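Local coordinates for protein phosphoribosylglycinamide synthetase (Anaerococcus prevotii, PDB 4DIM) that probably acts as an ATP-dependent ligase of the ATP-grasp family, binding ATP and divalent metal, at residues L285-E290 / E296-I301; E216-H221 / K365-S370. All coordinates share one frame; numbering follows the deposited sequence.

Contact 1: L285-E290 / E296-I301; sequences LPELVE and EYYKMI
Glu-287 OE2 takes a hydrogen bond from the phenol of Tyr-298, OH to OE2 2.8 Å, and this is the shorter of two polar bonds between the helices. The oxygen is met on its syn side, with the hydroxyl 31° out of the carboxylate plane, and it lies at the edge of the tyrosine ring. A bend at chi2 curls the Glu-287 chain back so that its carboxylate comes to the phenol. Pro-286 supports the same ring end, its CB 3.5 Å from Tyr-298 CZ.

The second bond joins side chain to backbone. Glu-290 runs out extended beyond CG and offers the anti lone pair of OE2 to the N-H of Tyr-297, OE2 to N 3.2 Å, at a bent angle of 138°.

Away from the carboxylates the contact is apolar. Val-289 sets CG1 over the centre of the Tyr-297 ring, 3.8 Å from the centroid, a CH-pi contact almost along the ring normal. The opposite face of that ring receives Ile-301 CD1, so aliphatic carbon lies over both faces, centrally on the Val-289 side and near the rim on the other. Pro-286 CA comes up at the ring's edge.

Beyond the pair, Val-289 continues onto Phe-209 and Met-211 of strand 206-219, while Tyr-298 rests on Ala-25 of helix 20-29. The axes of the two short segments pass 10.1 Å apart with 109° between their directions: two consecutive helices, 285-293 and 297-305, crossing steeply over one side of the large antiparallel sheet.

Contact 2: E216-H221 / K365-S370; sequences ETYMSH and KKFENS
Phe-367 and Tyr-218 bury the most surface here, and they meet as an offset edge-to-face pair. The edge of the Phe-367 ring is turned toward the face of Tyr-218, with the planes at 78° and the centroids 5.5 Å apart. The offset brings the closest carbons together away from the ring centres: Phe-367 CD1 is 3.6 Å from Tyr-218 CD2, which lies near the phenylalanine plane. Phe-367 CE1 follows along the same flank, 3.9 Å from Tyr-218 CD2, and also approaches Tyr-218 CB. The two side chains point opposite ways and pass alongside one another, each reaching across from its own backbone. In both, CG stands anti to the backbone N, which turns each ring toward the other segment.

Ser-220, just past the end of the strand, adds the polar link. Its OG gives a hydrogen bond to the backbone oxygen of Glu-368, OG to O 3.1 Å, arriving 20° out of the carbonyl plane. A chi1 of 43° places OG between the backbone N and the carbonyl carbon of its own residue, and from there it faces the loop.

Around the aromatic pair, Val-224 of strand 223-230 touches Phe-367, and Val-226 of that strand touches Tyr-218. Asp-372 accepts the backbone N-H groups of Glu-368 and Asn-369 and also pairs with Lys-365, so one aspartate bonds three points of the loop.

Chemically, then, strand 206-219 and the 365-370 loop are joined by an edge-to-face aromatic pair and one neutral hydrogen bond, with no salt bridge between them; this attachment should depend little on ionisation.

In the fold
Strand 206-219 runs past both sites: its early residues lie under the helices of contact 1, and its end supplies half of contact 2. The centres are 26 Å apart and the nearest atoms about 9 Å, so the two never touch. Along the chain the order is 216-221, 285-290, 296-301, 365-370; both helices of contact 1 thus fall within the span that contact 2 brings together. Contact 1 joins neighbouring helices on the eight-stranded antiparallel sheet, alongside helix 20-29. Contact 2 lays the loop before strand 375-381, itself a strand of the same sheet, against the end of strand 206-219.

Contact 1: L285-E290 / E296-I301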
loop_
_atom_site.group_PDB
_atom_site.type_symbol
_atom_site.label_atom_id
_atom_site.label_comp_id
_atom_site.label_asym_id
_atom_site.label_seq_id
_atom_site.Cartn_x
_atom_site.Cartn_y
_atom_site.Cartn_z
ATOM N N LEU A 285 -3.645 4.724 -5.403
ATOM C CA LEU A 285 -2.828 5.711 -4.705
ATOM C C LEU A 285 -1.728 6.324 -5.613
ATOM O O LEU A 285 -1.535 7.522 -5.519
ATOM C CB LEU A 285 -2.242 5.165 -3.423
ATOM C CG LEU A 285 -3.306 4.985 -2.329
ATOM C CD1 LEU A 285 -2.868 4.041 -1.260
ATOM C CD2 LEU A 285 -3.612 6.313 -1.628
ATOM N N PRO A 286 -1.094 5.647 -6.585
ATOM C CA PRO A 286 -0.125 6.369 -7.446
ATOM C C PRO A 286 -0.797 7.418 -8.331
ATOM O O PRO A 286 -0.253 8.479 -8.583
ATOM C CB PRO A 286 0.512 5.259 -8.281
ATOM C CG PRO A 286 0.091 3.983 -7.632
ATOM C CD PRO A 286 -1.166 4.222 -6.934
ATOM N N GLU A 287 -2.022 7.123 -8.737
ATOM C CA GLU A 287 -2.871 8.029 -9.495
ATOM C C GLU A 287 -3.238 9.245 -8.624
ATOM O O GLU A 287 -3.245 10.348 -9.151
ATOM C CB GLU A 287 -4.137 7.299 -9.998
ATOM C CG GLU A 287 -3.886 6.310 -11.132
ATOM C CD GLU A 287 -3.234 4.971 -10.841
ATOM O OE1 GLU A 287 -3.166 4.586 -9.655
ATOM O OE2 GLU A 287 -2.807 4.293 -11.807
ATOM N N LEU A 288 -3.459 9.085 -7.307
ATOM C CA LEU A 288 -3.719 10.238 -6.437
ATOM C C LEU A 288 -2.470 11.053 -6.123
ATOM O O LEU A 288 -2.579 12.283 -5.932
ATOM C CB LEU A 288 -4.396 9.837 -5.133
ATOM C CG LEU A 288 -5.807 9.223 -5.268
ATOM C CD1 LEU A 288 -6.248 8.748 -4.000
ATOM C CD2 LEU A 288 -6.809 10.202 -5.814
ATOM N N VAL A 289 -1.272 10.413 -6.152
ATOM C CA VAL A 289 0.003 11.150 -6.036
ATOM C C VAL A 289 0.133 12.025 -7.281
ATOM O O VAL A 289 0.496 13.196 -7.185
ATOM C CB VAL A 289 1.244 10.241 -5.874
ATOM C CG1 VAL A 289 2.488 11.072 -5.720
ATOM C CG2 VAL A 289 1.138 9.333 -4.675
ATOM N N GLU A 290 -0.169 11.449 -8.451
ATOM C CA GLU A 290 -0.084 12.145 -9.750
ATOM C C GLU A 290 -1.031 13.354 -9.769
ATOM O O GLU A 290 -0.576 14.456 -10.020
ATOM C CB GLU A 290 -0.382 11.175 -10.927
ATOM C CG GLU A 290 0.780 10.225 -11.204
ATOM C CD GLU A 290 0.671 9.183 -12.309
ATOM O OE1 GLU A 290 -0.457 8.754 -12.649
ATOM O OE2 GLU A 290 1.743 8.713 -12.753
ATOM N N GLU A 296 4.285 12.633 -12.914
ATOM C CA GLU A 296 4.326 11.275 -13.477
ATOM C C GLU A 296 5.152 10.415 -12.501
ATOM O O GLU A 296 6.383 10.398 -12.549
ATOM C CB GLU A 296 4.929 11.313 -14.878
ATOM C CG GLU A 296 4.073 12.105 -15.847
ATOM C CD GLU A 296 4.640 12.163 -17.247
ATOM O OE1 GLU A 296 5.539 13.001 -17.502
ATOM O OE2 GLU A 296 4.205 11.335 -18.082
ATOM N N TYR A 297 4.454 9.795 -11.562
ATOM C CA TYR A 297 5.000 9.065 -10.439
ATOM C C TYR A 297 5.386 7.642 -10.802
ATOM O O TYR A 297 6.434 7.200 -10.348
ATOM C CB TYR A 297 3.966 9.097 -9.333
ATOM C CG TYR A 297 4.452 8.615 -7.997
ATOM C CD1 TYR A 297 5.590 9.153 -7.415
ATOM C CD2 TYR A 297 3.695 7.725 -7.243
ATOM C CE1 TYR A 297 5.991 8.780 -6.134
ATOM C CE2 TYR A 297 4.116 7.304 -5.990
ATOM C CZ TYR A 297 5.250 7.854 -5.423
ATOM O OH TYR A 297 5.623 7.509 -4.151
ATOM N N TYR A 298 4.645 6.945 -11.697
ATOM C CA TYR A 298 5.138 5.658 -12.195
ATOM C C TYR A 298 6.417 5.826 -12.950
ATOM O O TYR A 298 7.180 4.874 -13.011
ATOM C CB TYR A 298 4.150 4.944 -13.093
ATOM C CG TYR A 298 2.899 4.426 -12.402
ATOM C CD1 TYR A 298 2.957 3.349 -11.517
ATOM C CD2 TYR A 298 1.645 4.982 -12.670
ATOM C CE1 TYR A 298 1.805 2.860 -10.906
ATOM C CE2 TYR A 298 0.500 4.516 -12.044
ATOM C CZ TYR A 298 0.569 3.402 -11.233
ATOM O OH TYR A 298 -0.614 2.880 -10.766
ATOM N N LYS A 299 6.639 6.987 -13.577
ATOM C CA LYS A 299 7.859 7.272 -14.332
ATOM C C LYS A 299 8.995 7.518 -13.395
ATOM O O LYS A 299 10.102 7.130 -13.710
ATOM C CB LYS A 299 7.682 8.462 -15.282
ATOM C CG LYS A 299 6.896 8.071 -16.512
ATOM C CD LYS A 299 6.885 9.135 -17.547
ATOM C CE LYS A 299 6.091 8.671 -18.737
ATOM N NZ LYS A 299 5.947 9.728 -19.761
HETATM N N MSE A 300 8.720 8.118 -12.226
HETATM C CA MSE A 300 9.719 8.359 -11.176
HETATM C C MSE A 300 10.145 7.031 -10.594
HETATM O O MSE A 300 11.340 6.801 -10.384
HETATM C CB MSE A 300 9.164 9.268 -10.053
HETATM C CG MSE A 300 9.056 10.723 -10.448
HETATM SE SE MSE A 300 8.022 11.796 -9.270
HETATM C CE MSE A 300 9.189 11.593 -7.738
ATOM N N ILE A 301 9.170 6.113 -10.427
ATOM C CA ILE A 301 9.451 4.766 -9.913
ATOM C C ILE A 301 10.310 3.973 -10.915
ATOM O O ILE A 301 11.327 3.404 -10.527
ATOM C CB ILE A 301 8.136 4.048 -9.589
ATOM C CG1 ILE A 301 7.464 4.710 -8.374
ATOM C CG2 ILE A 301 8.371 2.552 -9.339
ATOM C CD1 ILE A 301 6.048 4.280 -8.147
#

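Contact 2: E216-H221 / K365-S370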
loop_
_atom_site.group_PDB
_atom_site.type_symbol
_atom_site.label_atom_id
_atom_site.label_comp_id
_atom_site.label_asym_id
_atom_site.label_seq_id
_atom_site.Cartn_x
_atom_site.Cartn_y
_atom_site.Cartn_z
ATOM N N GLU A 216 -11.155 5.268 2.562
ATOM C CA GLU A 216 -12.568 4.822 2.612
ATOM C C GLU A 216 -12.601 3.293 2.668
ATOM O O GLU A 216 -11.788 2.616 2.035
ATOM C CB GLU A 216 -13.380 5.346 1.447
ATOM C CG GLU A 216 -13.589 6.839 1.511
ATOM C CD GLU A 216 -14.221 7.443 0.275
ATOM O OE1 GLU A 216 -14.297 6.735 -0.755
ATOM O OE2 GLU A 216 -14.647 8.622 0.333
ATOM N N THR A 217 -13.484 2.748 3.476
ATOM C CA THR A 217 -13.476 1.302 3.672
ATOM C C THR A 217 -14.924 0.708 3.661
ATOM O O THR A 217 -15.910 1.437 3.807
ATOM C CB THR A 217 -12.680 1.049 4.984
ATOM O OG1 THR A 217 -11.978 -0.189 4.913
ATOM C CG2 THR A 217 -13.531 1.140 6.227
ATOM N N TYR A 218 -15.015 -0.609 3.382
ATOM C CA TYR A 218 -16.275 -1.364 3.385
ATOM C C TYR A 218 -16.134 -2.524 4.345
ATOM O O TYR A 218 -15.228 -3.344 4.180
ATOM C CB TYR A 218 -16.661 -1.876 1.987
ATOM C CG TYR A 218 -18.040 -2.511 1.948
ATOM C CD1 TYR A 218 -19.182 -1.735 1.791
ATOM C CD2 TYR A 218 -18.206 -3.880 2.144
ATOM C CE1 TYR A 218 -20.452 -2.307 1.774
ATOM C CE2 TYR A 218 -19.474 -4.465 2.143
ATOM C CZ TYR A 218 -20.600 -3.676 1.957
ATOM O OH TYR A 218 -21.873 -4.222 1.947
HETATM N N MSE A 219 -17.034 -2.598 5.344
HETATM C CA MSE A 219 -17.031 -3.654 6.355
HETATM C C MSE A 219 -17.926 -4.824 5.933
HETATM O O MSE A 219 -19.127 -4.641 5.688
HETATM C CB MSE A 219 -17.511 -3.096 7.715
HETATM C CG MSE A 219 -17.489 -4.122 8.873
HETATM SE SE MSE A 219 -15.784 -5.044 9.127
HETATM C CE MSE A 219 -14.815 -3.634 9.992
ATOM N N SER A 220 -17.321 -6.027 5.876
ATOM C CA SER A 220 -17.992 -7.296 5.567
ATOM C C SER A 220 -17.525 -8.345 6.598
ATOM O O SER A 220 -18.310 -8.752 7.464
ATOM C CB SER A 220 -17.690 -7.729 4.131
ATOM O OG SER A 220 -16.324 -7.544 3.803
ATOM N N HIS A 221 -16.237 -8.738 6.511
ATOM C CA HIS A 221 -15.563 -9.664 7.427
ATOM C C HIS A 221 -14.531 -8.847 8.168
ATOM O O HIS A 221 -14.655 -8.626 9.375
ATOM C CB HIS A 221 -14.972 -10.857 6.655
ATOM C CG HIS A 221 -15.971 -11.965 6.536
ATOM N ND1 HIS A 221 -17.277 -11.715 6.131
ATOM C CD2 HIS A 221 -15.859 -13.271 6.869
ATOM C CE1 HIS A 221 -17.904 -12.879 6.193
ATOM N NE2 HIS A 221 -17.093 -13.845 6.639
ATOM N N LYS A 365 -20.038 -11.146 -7.797
ATOM C CA LYS A 365 -20.200 -11.698 -6.457
ATOM C C LYS A 365 -20.471 -10.589 -5.453
ATOM O O LYS A 365 -19.649 -9.684 -5.338
ATOM C CB LYS A 365 -18.937 -12.477 -6.031
ATOM C CG LYS A 365 -18.877 -13.918 -6.515
ATOM C CD LYS A 365 -17.517 -14.570 -6.221
ATOM C CE LYS A 365 -17.239 -14.864 -4.752
ATOM N NZ LYS A 365 -15.881 -14.405 -4.321
ATOM N N LYS A 366 -21.592 -10.691 -4.689
ATOM C CA LYS A 366 -21.933 -9.766 -3.598
ATOM C C LYS A 366 -20.652 -9.521 -2.791
ATOM O O LYS A 366 -20.091 -10.455 -2.217
ATOM C CB LYS A 366 -23.055 -10.356 -2.722
ATOM C CG LYS A 366 -23.568 -9.426 -1.624
ATOM C CD LYS A 366 -23.554 -10.109 -0.249
ATOM C CE LYS A 366 -24.138 -9.262 0.860
ATOM N NZ LYS A 366 -25.634 -9.239 0.853
ATOM N N PHE A 367 -20.151 -8.287 -2.857
ATOM C CA PHE A 367 -18.870 -7.851 -2.312
ATOM C C PHE A 367 -18.555 -8.341 -0.907
ATOM O O PHE A 367 -19.297 -8.088 0.043
ATOM C CB PHE A 367 -18.760 -6.329 -2.325
ATOM C CG PHE A 367 -17.360 -5.825 -2.112
ATOM C CD1 PHE A 367 -16.997 -5.226 -0.920
ATOM C CD2 PHE A 367 -16.414 -5.912 -3.123
ATOM C CE1 PHE A 367 -15.705 -4.739 -0.735
ATOM C CE2 PHE A 367 -15.127 -5.414 -2.939
ATOM C CZ PHE A 367 -14.777 -4.845 -1.740
ATOM N N GLU A 368 -17.402 -9.021 -0.814
ATOM C CA GLU A 368 -16.823 -9.582 0.407
ATOM C C GLU A 368 -15.292 -9.287 0.450
ATOM O O GLU A 368 -14.801 -8.934 1.524
ATOM C CB GLU A 368 -17.144 -11.104 0.571
ATOM C CG GLU A 368 -17.177 -11.943 -0.707
ATOM C CD GLU A 368 -17.900 -13.277 -0.611
ATOM O OE1 GLU A 368 -17.740 -13.982 0.412
ATOM O OE2 GLU A 368 -18.603 -13.632 -1.585
ATOM N N ASN A 369 -14.551 -9.406 -0.688
ATOM C CA ASN A 369 -13.115 -9.086 -0.749
ATOM C C ASN A 369 -12.784 -8.231 -1.971
ATOM O O ASN A 369 -13.599 -8.061 -2.866
ATOM C CB ASN A 369 -12.262 -10.359 -0.746
ATOM C CG ASN A 369 -12.391 -11.226 -1.979
ATOM O OD1 ASN A 369 -11.701 -11.012 -2.976
ATOM N ND2 ASN A 369 -13.230 -12.257 -1.923
ATOM N N SER A 370 -11.565 -7.709 -1.996
ATOM C CA SER A 370 -11.039 -6.820 -3.043
ATOM C C SER A 370 -11.132 -7.370 -4.493
ATOM O O SER A 370 -11.225 -6.574 -5.432
ATOM C CB SER A 370 -9.579 -6.491 -2.743
ATOM O OG SER A 370 -8.884 -7.623 -2.237
#